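Local coordinates for HTH-type transcriptional regulator LysG (Mycobacterium tuberculosis, PDB 3ISP), which probably binds DNA as a LysR-type regulator, activating expression of the exporter LysE while repressing its own, at residues R40-S43 with L44-Q47; T75-L78 with E79-L83. All coordinates share one frame; numbering follows the deposited sequence.

From the N terminus the chain first reaches contact 1, in the second half of helix 34-48 of the winged helix-turn-helix domain, then passes the two-stranded hairpin 53-54/60-61 and enters helix 66-82, whose last turns hold contact 2. Each contact joins adjoining turns of one helix and so closes only a short local loop; the two follow in series, neither enclosing nor crossing the other. Their centres lie about 23 Å apart, and they do not touch. Contact 1 ties its helix to helix 9-20 and to the hairpin region around Leu52 and Arg55, contact 2 to helix 276-288 of the regulatory domain. Both also meet the second subunit.

Contact 1: R40-S43 with L44-Q47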
loop_
_atom_site.group_PDB
_atom_site.type_symbol
_atom_site.label_atom_id
_atom_site.label_comp_id
_atom_site.label_asym_id
_atom_site.label_seq_id
_atom_site.Cartn_x
_atom_site.Cartn_y
_atom_site.Cartn_z
ATOM N N ARG A 40 -0.474 21.661 23.749
ATOM C CA ARG A 40 -0.958 20.503 24.476
ATOM C C ARG A 40 -0.420 19.236 23.833
ATOM O O ARG A 40 0.114 18.360 24.517
ATOM C CB ARG A 40 -2.478 20.491 24.517
ATOM C CG ARG A 40 -3.034 19.557 25.559
ATOM C CD ARG A 40 -4.417 20.010 25.971
ATOM N NE ARG A 40 -4.409 21.370 26.500
ATOM C CZ ARG A 40 -5.504 22.024 26.871
ATOM N NH1 ARG A 40 -6.692 21.435 26.766
ATOM N NH2 ARG A 40 -5.412 23.261 27.348
ATOM N N ILE A 41 -0.543 19.157 22.511
ATOM C CA ILE A 41 0.050 18.067 21.753
ATOM C C ILE A 41 1.584 18.089 21.834
ATOM O O ILE A 41 2.212 17.053 22.029
ATOM C CB ILE A 41 -0.446 18.080 20.300
ATOM C CG1 ILE A 41 -1.855 17.498 20.241
ATOM C CG2 ILE A 41 0.474 17.284 19.406
ATOM C CD1 ILE A 41 -2.438 17.491 18.868
ATOM N N LYS A 42 2.166 19.277 21.706
ATOM C CA LYS A 42 3.597 19.484 21.890
ATOM C C LYS A 42 4.125 19.010 23.243
ATOM O O LYS A 42 5.167 18.356 23.323
ATOM C CB LYS A 42 3.935 20.962 21.733
ATOM C CG LYS A 42 4.772 21.297 20.509
ATOM C CD LYS A 42 6.137 20.632 20.581
ATOM C CE LYS A 42 6.956 20.924 19.337
ATOM N NZ LYS A 42 7.897 19.806 18.995
ATOM N N SER A 43 3.424 19.360 24.315
ATOM C CA SER A 43 3.901 19.034 25.655
ATOM C C SER A 43 3.853 17.526 25.821
ATOM O O SER A 43 4.680 16.927 26.516
ATOM C CB SER A 43 3.047 19.730 26.721
ATOM O OG SER A 43 3.823 20.039 27.868
ATOM N N LEU A 44 2.872 16.930 25.152
ATOM C CA LEU A 44 2.662 15.492 25.156
ATOM C C LEU A 44 3.691 14.791 24.274
ATOM O O LEU A 44 4.174 13.703 24.615
ATOM C CB LEU A 44 1.249 15.192 24.667
ATOM C CG LEU A 44 0.867 13.745 24.398
ATOM C CD1 LEU A 44 1.057 12.885 25.627
ATOM C CD2 LEU A 44 -0.567 13.703 23.927
ATOM N N GLU A 45 4.014 15.423 23.142
ATOM C CA GLU A 45 5.101 14.974 22.277
ATOM C C GLU A 45 6.420 15.073 23.018
ATOM O O GLU A 45 7.282 14.210 22.880
ATOM C CB GLU A 45 5.167 15.803 20.999
ATOM C CG GLU A 45 4.385 15.216 19.848
ATOM C CD GLU A 45 4.117 16.224 18.747
ATOM O OE1 GLU A 45 4.513 17.400 18.909
ATOM O OE2 GLU A 45 3.507 15.843 17.720
ATOM N N GLN A 46 6.564 16.137 23.806
ATOM C CA GLN A 46 7.723 16.317 24.667
ATOM C C GLN A 46 7.835 15.198 25.691
ATOM O O GLN A 46 8.845 14.497 25.747
ATOM C CB GLN A 46 7.647 17.662 25.374
ATOM C CG GLN A 46 8.248 18.814 24.586
ATOM C CD GLN A 46 9.770 18.761 24.547
ATOM O OE1 GLN A 46 10.390 17.897 25.182
ATOM N NE2 GLN A 46 10.380 19.686 23.801
ATOM N N GLN A 47 6.796 15.033 26.502
ATOM C CA GLN A 47 6.802 14.015 27.548
ATOM C C GLN A 47 7.151 12.638 26.998
ATOM O O GLN A 47 7.946 11.898 27.574
ATOM C CB GLN A 47 5.448 13.975 28.269
ATOM C CG GLN A 47 5.258 12.784 29.213
ATOM C CD GLN A 47 6.302 12.721 30.326
ATOM O OE1 GLN A 47 6.751 13.755 30.833
ATOM N NE2 GLN A 47 6.686 11.501 30.714
#
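Ile41 and Glu45 meet one turn apart on helix 34-48, whose first half lies in the predicted helix-turn-helix motif of this LysR-type DNA-binding domain. The tightly packed side of the contact runs along Ile41, Leu44 and Glu45, all buried. Ile41 CG2 lies 3.8 Å from Glu45 OE2; the two side chains slant across one another. Glu45 is extended beyond CG, which carries its carboxylate back over the preceding turn, past the Ile41 carbonyl. There OE2 takes a salt bridge from Arg55 and a hydrogen bond from the backbone N of Leu52, so both partners help to fix the buried acid and probably stabilise its charged form. Leu44 packs on Asp7 and Leu52, while Ile41 also leans on Val17 of helix 9-20.

A second flank, only partly exposed, is met by the second subunit. Lys42 bends at chi2 (-63°), bringing CD to 4.0 Å from Glu45 OE1. Its NZ stays 4.2 Å from Glu45 OE1, beyond a salt bridge, and is instead hydrogen-bonded to the carbonyl of Lys272 of the second subunit; Leu273 of that subunit packs on both Lys42 and Glu45, and its Lys272 on Gln46. The solvent side carries Ser43 and Gln47, which meet each other mainly through the backbone; Ser43 also touches Gln10 of helix 9-20.

Beneath all of this run the regular helical bonds. Glu45 N to Ile41 O and Gln46 N to Lys42 O are each 2.7 Å long. On the open side the bond is the straightest of the four: Gln47 N reaches Ser43 O at 2.8 Å, with an N-H...O angle of 167°.

Contact 2: T75-L78 with E79-L83; sequences TALL and ESEAL
Ala76 O is gripped twice: Ser80 N donates to it over 3.2 Å, and a water donates over 2.6 Å. The amide comes from above the carbonyl plane, 43° out of it. The same water gives a weak, long second bond of 3.5 Å to Glu79 OE2, at most a loose bridge to the carboxylate. Glu79 reaches toward the water with CG anti to its backbone N (chi1 169°) and the chain straight beyond; its other oxygen, OE1, accepts a hydrogen bond from the backbone N of Leu6 of the second subunit.

All this lies in the last turns of helix 66-82, the long linker helix that in LysR-type regulators joins the DNA-binding and regulatory domains and pairs with its counterpart in the dimer. Thr75 and Leu78 here pack on the same residues of the second subunit, and Ala82 meets Leu71 of that subunit. Leu77 instead touches Ile277 and Ile278 of helix 276-288 in its own chain. Beside it comes Glu81, its CG 4.4 Å from Leu77 CD1, its OE1 hydrogen-bonded with Ser275 OG and its OE2 with Ile277 N.

Along the backbone, Glu79 N binds Thr75 O at 2.7 Å. The last bond between the segments runs from Ala82 N to Leu78 O, 3.0 Å long.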
loop_
_atom_site.group_PDB
_atom_site.type_symbol
_atom_site.label_atom_id
_atom_site.label_comp_id
_atom_site.label_asym_id
_atom_site.label_seq_id
_atom_site.Cartn_x
_atom_site.Cartn_y
_atom_site.Cartn_z
ATOM N N THR A 75 -9.328 5.589 28.552
ATOM C CA THR A 75 -9.431 6.543 29.644
ATOM C C THR A 75 -10.789 7.230 29.656
ATOM O O THR A 75 -11.386 7.437 30.714
ATOM C CB THR A 75 -8.315 7.596 29.547
ATOM O OG1 THR A 75 -7.141 7.097 30.200
ATOM C CG2 THR A 75 -8.740 8.897 30.197
ATOM N N ALA A 76 -11.273 7.579 28.471
ATOM C CA ALA A 76 -12.560 8.249 28.327
ATOM C C ALA A 76 -13.720 7.366 28.783
ATOM O O ALA A 76 -14.730 7.868 29.284
ATOM C CB ALA A 76 -12.764 8.686 26.882
ATOM N N LEU A 77 -13.580 6.054 28.594
ATOM C CA LEU A 77 -14.615 5.116 29.012
ATOM C C LEU A 77 -14.494 4.843 30.500
ATOM O O LEU A 77 -15.489 4.842 31.225
ATOM C CB LEU A 77 -14.527 3.804 28.235
ATOM C CG LEU A 77 -15.438 2.696 28.762
ATOM C CD1 LEU A 77 -16.899 2.991 28.468
ATOM C CD2 LEU A 77 -15.040 1.387 28.155
ATOM N N LEU A 78 -13.262 4.615 30.949
ATOM C CA LEU A 78 -12.979 4.448 32.368
ATOM C C LEU A 78 -13.517 5.630 33.145
ATOM O O LEU A 78 -14.151 5.476 34.185
ATOM C CB LEU A 78 -11.479 4.321 32.600
ATOM C CG LEU A 78 -10.911 2.932 32.320
ATOM C CD1 LEU A 78 -9.449 2.853 32.734
ATOM C CD2 LEU A 78 -11.740 1.893 33.042
ATOM N N GLU A 79 -13.268 6.820 32.620
ATOM C CA GLU A 79 -13.713 8.035 33.279
ATOM C C GLU A 79 -15.239 8.140 33.384
ATOM O O GLU A 79 -15.763 8.417 34.456
ATOM C CB GLU A 79 -13.138 9.253 32.571
ATOM C CG GLU A 79 -13.736 10.566 33.019
ATOM C CD GLU A 79 -13.192 11.722 32.216
ATOM O OE1 GLU A 79 -11.971 11.989 32.309
ATOM O OE2 GLU A 79 -13.984 12.346 31.477
ATOM N N SER A 80 -15.952 7.908 32.285
ATOM C CA SER A 80 -17.399 8.101 32.303
ATOM C C SER A 80 -18.124 7.019 33.108
ATOM O O SER A 80 -19.258 7.208 33.542
ATOM C CB SER A 80 -17.984 8.295 30.885
ATOM O OG SER A 80 -18.107 7.085 30.157
ATOM N N GLU A 81 -17.459 5.897 33.330
ATOM C CA GLU A 81 -17.988 4.880 34.228
ATOM C C GLU A 81 -17.691 5.168 35.702
ATOM O O GLU A 81 -18.526 4.920 36.566
ATOM C CB GLU A 81 -17.410 3.522 33.876
ATOM C CG GLU A 81 -18.072 2.874 32.707
ATOM C CD GLU A 81 -17.680 1.432 32.611
ATOM O OE1 GLU A 81 -16.519 1.120 32.966
ATOM O OE2 GLU A 81 -18.529 0.616 32.205
ATOM N N ALA A 82 -16.498 5.666 35.998
ATOM C CA ALA A 82 -16.142 5.944 37.377
ATOM C C ALA A 82 -17.025 7.059 37.898
ATOM O O ALA A 82 -17.281 7.165 39.091
ATOM C CB ALA A 82 -14.672 6.328 37.489
ATOM N N LEU A 83 -17.497 7.893 36.990
ATOM C CA LEU A 83 -18.322 9.022 37.372
ATOM C C LEU A 83 -19.810 8.707 37.213
ATOM O O LEU A 83 -20.671 9.544 37.468
ATOM C CB LEU A 83 -17.891 10.276 36.598
ATOM C CG LEU A 83 -18.889 11.030 35.736
ATOM C CD1 LEU A 83 -18.321 12.377 35.350
ATOM C CD2 LEU A 83 -19.211 10.206 34.508
HETATM O O HOH W 1 -15.682 10.322 29.233
#